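Local coordinates for protein interferon alpha/beta receptor 1 (Mus musculus, PDB 3WCY) that pairs with IFNAR2 to form the cell-surface receptor for type I interferons, whose binding activates JAK-STAT signalling, at residues 95-107 against 119-133. Residues are numbered along the deposited sequence; the frame is centred on the assembly and turned at random.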
ATOM      1  N   ILE A  95     -10.918   8.570  25.859  1.00131.37           N
ATOM      2  CA  ILE A  95     -10.050   8.850  24.717  1.00127.91           C
ATOM      3  C   ILE A  95     -10.995   9.016  23.503  1.00128.51           C
ATOM      4  O   ILE A  95     -11.673   8.049  23.141  1.00128.28           O
ATOM      5  CB  ILE A  95      -8.974   7.744  24.499  1.00129.69           C
ATOM      6  CG1 ILE A  95      -8.065   7.575  25.732  1.00130.94           C
ATOM      7  CG2 ILE A  95      -8.139   8.019  23.247  1.00128.20           C
ATOM      8  CD1 ILE A  95      -8.312   6.290  26.498  1.00138.93           C
ATOM      9  N   PRO A  96     -11.082  10.225  22.888  1.00122.16           N
ATOM     10  CA  PRO A  96     -12.037  10.425  21.776  1.00120.45           C
ATOM     11  C   PRO A  96     -11.921   9.519  20.544  1.00120.14           C
ATOM     12  O   PRO A  96     -12.917   9.330  19.850  1.00119.81           O
ATOM     13  CB  PRO A  96     -11.887  11.912  21.428  1.00122.08           C
ATOM     14  CG  PRO A  96     -10.587  12.329  22.013  1.00126.52           C
ATOM     15  CD  PRO A  96     -10.383  11.482  23.226  1.00123.45           C
ATOM     16  N   PHE A  97     -10.736   8.943  20.292  1.00113.66           N
ATOM     17  CA  PHE A  97     -10.439   8.064  19.155  1.00111.07           C
ATOM     18  C   PHE A  97     -11.234   6.738  19.117  1.00113.91           C
ATOM     19  O   PHE A  97     -11.338   6.128  18.052  1.00111.85           O
ATOM     20  CB  PHE A  97      -8.916   7.830  19.052  1.00111.63           C
ATOM     21  CG  PHE A  97      -8.417   6.992  17.897  1.00111.46           C
ATOM     22  CD1 PHE A  97      -8.707   7.344  16.582  1.00113.33           C
ATOM     23  CD2 PHE A  97      -7.621   5.876  18.121  1.00112.89           C
ATOM     24  CE1 PHE A  97      -8.241   6.571  15.516  1.00112.69           C
ATOM     25  CE2 PHE A  97      -7.136   5.120  17.051  1.00114.11           C
ATOM     26  CZ  PHE A  97      -7.454   5.469  15.758  1.00111.14           C
ATOM     27  N   TYR A  98     -11.805   6.303  20.255  1.00112.11           N
ATOM     28  CA  TYR A  98     -12.590   5.066  20.310  1.00112.83           C
ATOM     29  C   TYR A  98     -14.097   5.306  20.080  1.00117.23           C
ATOM     30  O   TYR A  98     -14.767   4.459  19.485  1.00116.62           O
ATOM     31  CB  TYR A  98     -12.365   4.315  21.639  1.00115.85           C
ATOM     32  CG  TYR A  98     -10.941   3.870  21.903  1.00117.25           C
ATOM     33  CD1 TYR A  98     -10.356   2.850  21.155  1.00118.13           C
ATOM     34  CD2 TYR A  98     -10.214   4.392  22.969  1.00118.93           C
ATOM     35  CE1 TYR A  98      -9.055   2.415  21.414  1.00118.56           C
ATOM     36  CE2 TYR A  98      -8.919   3.950  23.252  1.00119.34           C
ATOM     37  CZ  TYR A  98      -8.343   2.960  22.470  1.00126.20           C
ATOM     38  OH  TYR A  98      -7.065   2.524  22.736  1.00126.82           O
ATOM     39  N   THR A  99     -14.621   6.445  20.556  1.00114.64           N
ATOM     40  CA  THR A  99     -16.042   6.793  20.433  1.00115.74           C
ATOM     41  C   THR A  99     -16.400   7.559  19.152  1.00117.65           C
ATOM     42  O   THR A  99     -17.590   7.697  18.843  1.00117.90           O
ATOM     43  CB  THR A  99     -16.549   7.517  21.697  1.00129.41           C
ATOM     44  OG1 THR A  99     -15.671   8.601  22.017  1.00129.39           O
ATOM     45  CG2 THR A  99     -16.704   6.581  22.893  1.00130.55           C
ATOM     46  N   ALA A 100     -15.387   8.056  18.414  1.00112.04           N
ATOM     47  CA  ALA A 100     -15.587   8.835  17.184  1.00110.30           C
ATOM     48  C   ALA A 100     -16.032   7.997  15.985  1.00111.52           C
ATOM     49  O   ALA A 100     -15.447   6.949  15.701  1.00110.74           O
ATOM     50  CB  ALA A 100     -14.334   9.621  16.841  1.00109.75           C
ATOM     51  N   HIS A 101     -17.072   8.476  15.287  1.00106.39           N
ATOM     52  CA  HIS A 101     -17.648   7.851  14.097  1.00104.53           C
ATOM     53  C   HIS A 101     -17.022   8.442  12.842  1.00103.74           C
ATOM     54  O   HIS A 101     -16.474   9.548  12.880  1.00102.96           O
ATOM     55  CB  HIS A 101     -19.168   8.081  14.055  1.00106.64           C
ATOM     56  CG  HIS A 101     -19.933   7.311  15.082  1.00111.69           C
ATOM     57  ND1 HIS A 101     -20.550   6.112  14.773  1.00113.82           N
ATOM     58  CD2 HIS A 101     -20.162   7.599  16.383  1.00114.91           C
ATOM     59  CE1 HIS A 101     -21.134   5.712  15.888  1.00114.99           C
ATOM     60  NE2 HIS A 101     -20.928   6.574  16.884  1.00116.10           N
ATOM     61  N   MET A 102     -17.142   7.719  11.722  1.00 97.22           N
ATOM     62  CA  MET A 102     -16.622   8.140  10.424  1.00 94.52           C
ATOM     63  C   MET A 102     -17.733   8.696   9.537  1.00 96.89           C
ATOM     64  O   MET A 102     -18.673   7.967   9.199  1.00 97.02           O
ATOM     65  CB  MET A 102     -15.961   6.959   9.719  1.00 95.64           C
ATOM     66  CG  MET A 102     -14.528   6.777  10.075  1.00 98.31           C
ATOM     67  SD  MET A 102     -13.965   5.152   9.553  1.00102.00           S
ATOM     68  CE  MET A 102     -13.971   5.356   7.808  1.00 97.75           C
ATOM     69  N   SER A 103     -17.612   9.979   9.136  1.00 91.44           N
ATOM     70  CA  SER A 103     -18.574  10.629   8.239  1.00 90.27           C
ATOM     71  C   SER A 103     -18.327  10.083   6.826  1.00 90.60           C
ATOM     72  O   SER A 103     -17.210   9.644   6.568  1.00 88.38           O
ATOM     73  CB  SER A 103     -18.405  12.146   8.268  1.00 93.05           C
ATOM     74  OG  SER A 103     -17.170  12.535   7.694  1.00100.19           O
ATOM     75  N   PRO A 104     -19.323  10.033   5.908  1.00 86.76           N
ATOM     76  CA  PRO A 104     -19.047   9.480   4.565  1.00 85.29           C
ATOM     77  C   PRO A 104     -17.951  10.245   3.797  1.00 86.34           C
ATOM     78  O   PRO A 104     -17.747  11.431   4.078  1.00 86.50           O
ATOM     79  CB  PRO A 104     -20.407   9.545   3.867  1.00 87.78           C
ATOM     80  CG  PRO A 104     -21.409   9.685   4.971  1.00 93.48           C
ATOM     81  CD  PRO A 104     -20.725  10.480   6.021  1.00 89.11           C
ATOM     82  N   PRO A 105     -17.189   9.600   2.882  1.00 79.88           N
ATOM     83  CA  PRO A 105     -16.136  10.342   2.167  1.00 78.54           C
ATOM     84  C   PRO A 105     -16.697  11.289   1.102  1.00 82.67           C
ATOM     85  O   PRO A 105     -17.717  10.971   0.485  1.00 82.74           O
ATOM     86  CB  PRO A 105     -15.281   9.232   1.549  1.00 79.28           C
ATOM     87  CG  PRO A 105     -16.198   8.098   1.364  1.00 84.19           C
ATOM     88  CD  PRO A 105     -17.273   8.200   2.416  1.00 81.03           C
ATOM     89  N   GLU A 106     -16.054  12.452   0.901  1.00 78.82           N
ATOM     90  CA  GLU A 106     -16.491  13.411  -0.116  1.00 79.20           C
ATOM     91  C   GLU A 106     -16.145  12.848  -1.515  1.00 82.18           C
ATOM     92  O   GLU A 106     -15.018  12.398  -1.740  1.00 81.00           O
ATOM     93  CB  GLU A 106     -15.875  14.803   0.128  1.00 80.99           C
ATOM     94  CG  GLU A 106     -16.542  15.924  -0.658  1.00 96.94           C
ATOM     95  CD  GLU A 106     -15.917  17.299  -0.500  1.00129.86           C
ATOM     96  OE1 GLU A 106     -16.577  18.182   0.095  1.00132.69           O
ATOM     97  OE2 GLU A 106     -14.783  17.504  -0.993  1.00125.33           O
ATOM     98  N   VAL A 107     -17.132  12.839  -2.432  1.00 78.23           N
ATOM     99  CA  VAL A 107     -16.945  12.275  -3.771  1.00 77.15           C
ATOM    100  C   VAL A 107     -17.382  13.198  -4.909  1.00 79.44           C
ATOM    101  O   VAL A 107     -18.495  13.714  -4.883  1.00 79.49           O
ATOM    102  CB  VAL A 107     -17.483  10.810  -3.887  1.00 80.86           C
ATOM    103  CG1 VAL A 107     -18.755  10.601  -3.072  1.00 81.33           C
ATOM    104  CG2 VAL A 107     -17.688  10.377  -5.337  1.00 80.73           C
ATOM    105  N   HIS A 119     -13.312  10.722  -7.662  1.00 69.27           N
ATOM    106  CA  HIS A 119     -12.380  11.478  -6.837  1.00 68.43           C
ATOM    107  C   HIS A 119     -12.857  11.423  -5.391  1.00 73.49           C
ATOM    108  O   HIS A 119     -13.832  12.086  -5.020  1.00 74.14           O
ATOM    109  CB  HIS A 119     -12.230  12.917  -7.350  1.00 69.41           C
ATOM    110  CG  HIS A 119     -11.848  12.999  -8.798  1.00 73.35           C
ATOM    111  ND1 HIS A 119     -10.525  13.003  -9.195  1.00 74.92           N
ATOM    112  CD2 HIS A 119     -12.632  13.061  -9.899  1.00 75.55           C
ATOM    113  CE1 HIS A 119     -10.546  13.056 -10.517  1.00 74.78           C
ATOM    114  NE2 HIS A 119     -11.790  13.103 -10.986  1.00 75.46           N
ATOM    115  N   ILE A 120     -12.207  10.562  -4.594  1.00 69.26           N
ATOM    116  CA  ILE A 120     -12.546  10.360  -3.191  1.00 68.79           C
ATOM    117  C   ILE A 120     -11.687  11.248  -2.296  1.00 75.89           C
ATOM    118  O   ILE A 120     -10.457  11.251  -2.398  1.00 75.02           O
ATOM    119  CB  ILE A 120     -12.448   8.863  -2.765  1.00 70.70           C
ATOM    120  CG1 ILE A 120     -13.070   7.914  -3.799  1.00 70.76           C
ATOM    121  CG2 ILE A 120     -13.054   8.633  -1.383  1.00 71.16           C
ATOM    122  CD1 ILE A 120     -12.316   6.644  -3.987  1.00 73.41           C
ATOM    123  N   SER A 121     -12.348  11.989  -1.410  1.00 75.50           N
ATOM    124  CA  SER A 121     -11.707  12.801  -0.388  1.00 76.25           C
ATOM    125  C   SER A 121     -11.969  12.060   0.943  1.00 83.03           C
ATOM    126  O   SER A 121     -13.114  11.656   1.186  1.00 82.96           O
ATOM    127  CB  SER A 121     -12.298  14.204  -0.364  1.00 79.91           C
ATOM    128  OG  SER A 121     -11.315  15.148   0.024  1.00 89.71           O
ATOM    129  N   PRO A 122     -10.927  11.793   1.774  1.00 80.88           N
ATOM    130  CA  PRO A 122     -11.151  11.044   3.024  1.00 81.23           C
ATOM    131  C   PRO A 122     -11.987  11.804   4.063  1.00 87.85           C
ATOM    132  O   PRO A 122     -12.043  13.036   3.981  1.00 87.60           O
ATOM    133  CB  PRO A 122      -9.729  10.789   3.529  1.00 82.46           C
ATOM    134  CG  PRO A 122      -8.929  11.901   2.975  1.00 86.71           C
ATOM    135  CD  PRO A 122      -9.509  12.182   1.628  1.00 82.25           C
ATOM    136  N   PRO A 123     -12.636  11.115   5.045  1.00 86.54           N
ATOM    137  CA  PRO A 123     -13.413  11.842   6.071  1.00 88.43           C
ATOM    138  C   PRO A 123     -12.561  12.879   6.836  1.00 97.57           C
ATOM    139  O   PRO A 123     -11.549  12.518   7.447  1.00 98.25           O
ATOM    140  CB  PRO A 123     -13.915  10.718   6.990  1.00 90.12           C
ATOM    141  CG  PRO A 123     -13.850   9.485   6.180  1.00 93.04           C
ATOM    142  CD  PRO A 123     -12.677   9.657   5.283  1.00 87.66           C
ATOM    143  N   GLY A 124     -12.937  14.154   6.737  1.00 96.79           N
ATOM    144  CA  GLY A 124     -12.212  15.260   7.358  1.00 98.57           C
ATOM    145  C   GLY A 124     -11.510  16.147   6.341  1.00106.46           C
ATOM    146  O   GLY A 124     -10.747  15.650   5.502  1.00104.36           O
ATOM    147  N   GLN A 125     -11.741  17.480   6.429  1.00107.87           N
ATOM    148  CA  GLN A 125     -11.173  18.472   5.495  1.00109.35           C
ATOM    149  C   GLN A 125     -10.167  19.522   6.101  1.00116.16           C
ATOM    150  O   GLN A 125     -10.428  20.726   6.008  1.00117.07           O
ATOM    151  CB  GLN A 125     -12.303  19.169   4.690  1.00111.31           C
ATOM    152  CG  GLN A 125     -12.936  18.304   3.601  1.00129.87           C
ATOM    153  CD  GLN A 125     -13.834  19.108   2.690  1.00152.86           C
ATOM    154  OE1 GLN A 125     -13.405  19.633   1.654  1.00148.51           O
ATOM    155  NE2 GLN A 125     -15.105  19.215   3.052  1.00146.47           N
ATOM    156  N   ASP A 126      -9.006  19.108   6.655  1.00113.10           N
ATOM    157  CA  ASP A 126      -8.582  17.725   6.843  1.00112.76           C
ATOM    158  C   ASP A 126      -8.839  17.227   8.262  1.00116.41           C
ATOM    159  O   ASP A 126      -9.089  16.036   8.456  1.00115.77           O
ATOM    160  CB  ASP A 126      -7.143  17.499   6.383  1.00114.80           C
ATOM    161  CG  ASP A 126      -7.074  17.085   4.929  1.00130.70           C
ATOM    162  OD1 ASP A 126      -7.177  15.866   4.654  1.00132.27           O
ATOM    163  OD2 ASP A 126      -6.965  17.981   4.061  1.00137.43           O
ATOM    164  N   GLY A 127      -8.810  18.147   9.227  1.00112.88           N
ATOM    165  CA  GLY A 127      -9.080  17.860  10.632  1.00113.07           C
ATOM    166  C   GLY A 127      -7.957  17.191  11.397  1.00115.36           C
ATOM    167  O   GLY A 127      -6.800  17.214  10.960  1.00114.70           O
ATOM    168  N   ASN A 128      -8.298  16.601  12.562  1.00110.74           N
ATOM    169  CA  ASN A 128      -7.323  15.928  13.420  1.00109.52           C
ATOM    170  C   ASN A 128      -7.630  14.477  13.769  1.00110.23           C
ATOM    171  O   ASN A 128      -6.693  13.688  13.937  1.00110.15           O
ATOM    172  CB  ASN A 128      -6.977  16.754  14.658  1.00112.52           C
ATOM    173  CG  ASN A 128      -5.527  17.196  14.661  1.00143.63           C
ATOM    174  OD1 ASN A 128      -4.593  16.382  14.710  1.00138.18           O
ATOM    175  ND2 ASN A 128      -5.302  18.495  14.573  1.00138.41           N
ATOM    176  N   MET A 129      -8.923  14.123  13.878  1.00103.89           N
ATOM    177  CA  MET A 129      -9.379  12.770  14.205  1.00102.32           C
ATOM    178  C   MET A 129      -8.824  11.709  13.247  1.00104.26           C
ATOM    179  O   MET A 129      -8.426  10.634  13.698  1.00104.42           O
ATOM    180  CB  MET A 129     -10.917  12.714  14.239  1.00104.98           C
ATOM    181  CG  MET A 129     -11.479  11.471  14.918  1.00108.43           C
ATOM    182  SD  MET A 129     -11.015  11.293  16.659  1.00113.21           S
ATOM    183  CE  MET A 129     -11.986  12.584  17.408  1.00111.64           C
ATOM    184  N   TRP A 130      -8.776  12.019  11.943  1.00 98.48           N
ATOM    185  CA  TRP A 130      -8.301  11.075  10.931  1.00 96.52           C
ATOM    186  C   TRP A 130      -6.984  11.476  10.249  1.00 97.61           C
ATOM    187  O   TRP A 130      -6.461  10.718   9.426  1.00 96.44           O
ATOM    188  CB  TRP A 130      -9.424  10.759   9.933  1.00 95.20           C
ATOM    189  CG  TRP A 130     -10.731  10.469  10.611  1.00 97.30           C
ATOM    190  CD1 TRP A 130     -11.819  11.289  10.669  1.00101.00           C
ATOM    191  CD2 TRP A 130     -11.032   9.343  11.450  1.00 97.69           C
ATOM    192  NE1 TRP A 130     -12.806  10.711  11.434  1.00101.41           N
ATOM    193  CE2 TRP A 130     -12.345   9.523  11.937  1.00102.57           C
ATOM    194  CE3 TRP A 130     -10.325   8.184  11.821  1.00 98.67           C
ATOM    195  CZ2 TRP A 130     -12.966   8.593  12.775  1.00102.69           C
ATOM    196  CZ3 TRP A 130     -10.946   7.259  12.645  1.00101.02           C
ATOM    197  CH2 TRP A 130     -12.253   7.464  13.108  1.00102.77           C
ATOM    198  N   ALA A 131      -6.415  12.631  10.659  1.00 92.64           N
ATOM    199  CA  ALA A 131      -5.157  13.207  10.182  1.00 91.32           C
ATOM    200  C   ALA A 131      -3.977  12.226  10.195  1.00 94.70           C
ATOM    201  O   ALA A 131      -2.997  12.454   9.480  1.00 95.16           O
ATOM    202  CB  ALA A 131      -4.814  14.438  11.001  1.00 92.87           C
ATOM    203  N   LEU A 132      -4.067  11.146  11.005  1.00 89.51           N
ATOM    204  CA  LEU A 132      -3.050  10.103  11.105  1.00 87.86           C
ATOM    205  C   LEU A 132      -3.592   8.724  10.731  1.00 90.23           C
ATOM    206  O   LEU A 132      -2.848   7.744  10.791  1.00 89.17           O
ATOM    207  CB  LEU A 132      -2.428  10.069  12.503  1.00 88.62           C
ATOM    208  CG  LEU A 132      -1.752  11.341  13.002  1.00 94.20           C
ATOM    209  CD1 LEU A 132      -1.270  11.160  14.440  1.00 95.20           C
ATOM    210  CD2 LEU A 132      -0.609  11.780  12.072  1.00 95.42           C
ATOM    211  N   GLU A 133      -4.880   8.646  10.333  1.00 86.52           N
ATOM    212  CA  GLU A 133      -5.523   7.394   9.922  1.00 85.57           C
ATOM    213  C   GLU A 133      -5.712   7.273   8.412  1.00 88.38           C
ATOM    214  O   GLU A 133      -5.916   6.161   7.919  1.00 87.58           O
ATOM    215  CB  GLU A 133      -6.831   7.157  10.679  1.00 87.74           C
ATOM    216  CG  GLU A 133      -6.637   6.439  12.003  1.00 96.75           C
ATOM    217  CD  GLU A 133      -5.904   7.220  13.073  1.00112.79           C
ATOM    218  OE1 GLU A 133      -5.136   6.590  13.836  1.00100.42           O
ATOM    219  OE2 GLU A 133      -6.086   8.457  13.150  1.00106.57           O
TER
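Ser121 N gives its hydrogen to Glu106 O at 2.7 Å. The return bond, Glu106 N to Ser121 O, is longer and weak. Together they mark a hydrogen-bonded antiparallel pair near the open end of hairpin 106-111/116-121, in the second fibronectin type-III domain of the receptor's extracellular part. Val107 and Ile120 form the adjoining non-hydrogen-bonded pair. On the face of Ile120, its CG2 touches Pro105 CB at 3.7 Å. Glu106 and Ser121 point to the other face; the Glu106 carboxylate forms a salt bridge with Arg108.

Beyond the strands, Pro123 CG lies against Ser103 O. The Trp130 indole lies between Met102 and Met129. Met102 CG sits over one face, 4.0 Å from the centroid of the six-membered ring, a CH-pi contact. Met102 SD stands farther off above the same ring, as a Met-aromatic contact. Met129 CG lies on the opposite face. The bend at chi2 (61°) sets Met129 SD 3.7 Å from Ala100 CB, and a second bend at chi3 turns the CE methyl to Ala100 CB and Pro96 CB.

With chi1 at -177°, CG of Phe97 lies opposite the backbone N, and the end of the ring reaches Trp130 and Glu133. Its CE1 is 4.0 Å from Trp130 CZ3. The Glu133 carboxylate meets the ring obliquely, and its OE1 is hydrogen-bonded to Tyr70 OH. With an alanine in place of Glu133, the Tyr70 hydroxyl would probably lose this partner and the end of the Phe97 ring its neighbour. The contact thus passes from backbone pairing to a mainly apolar junction, with one buried carboxylate tied to the first fibronectin type-III domain.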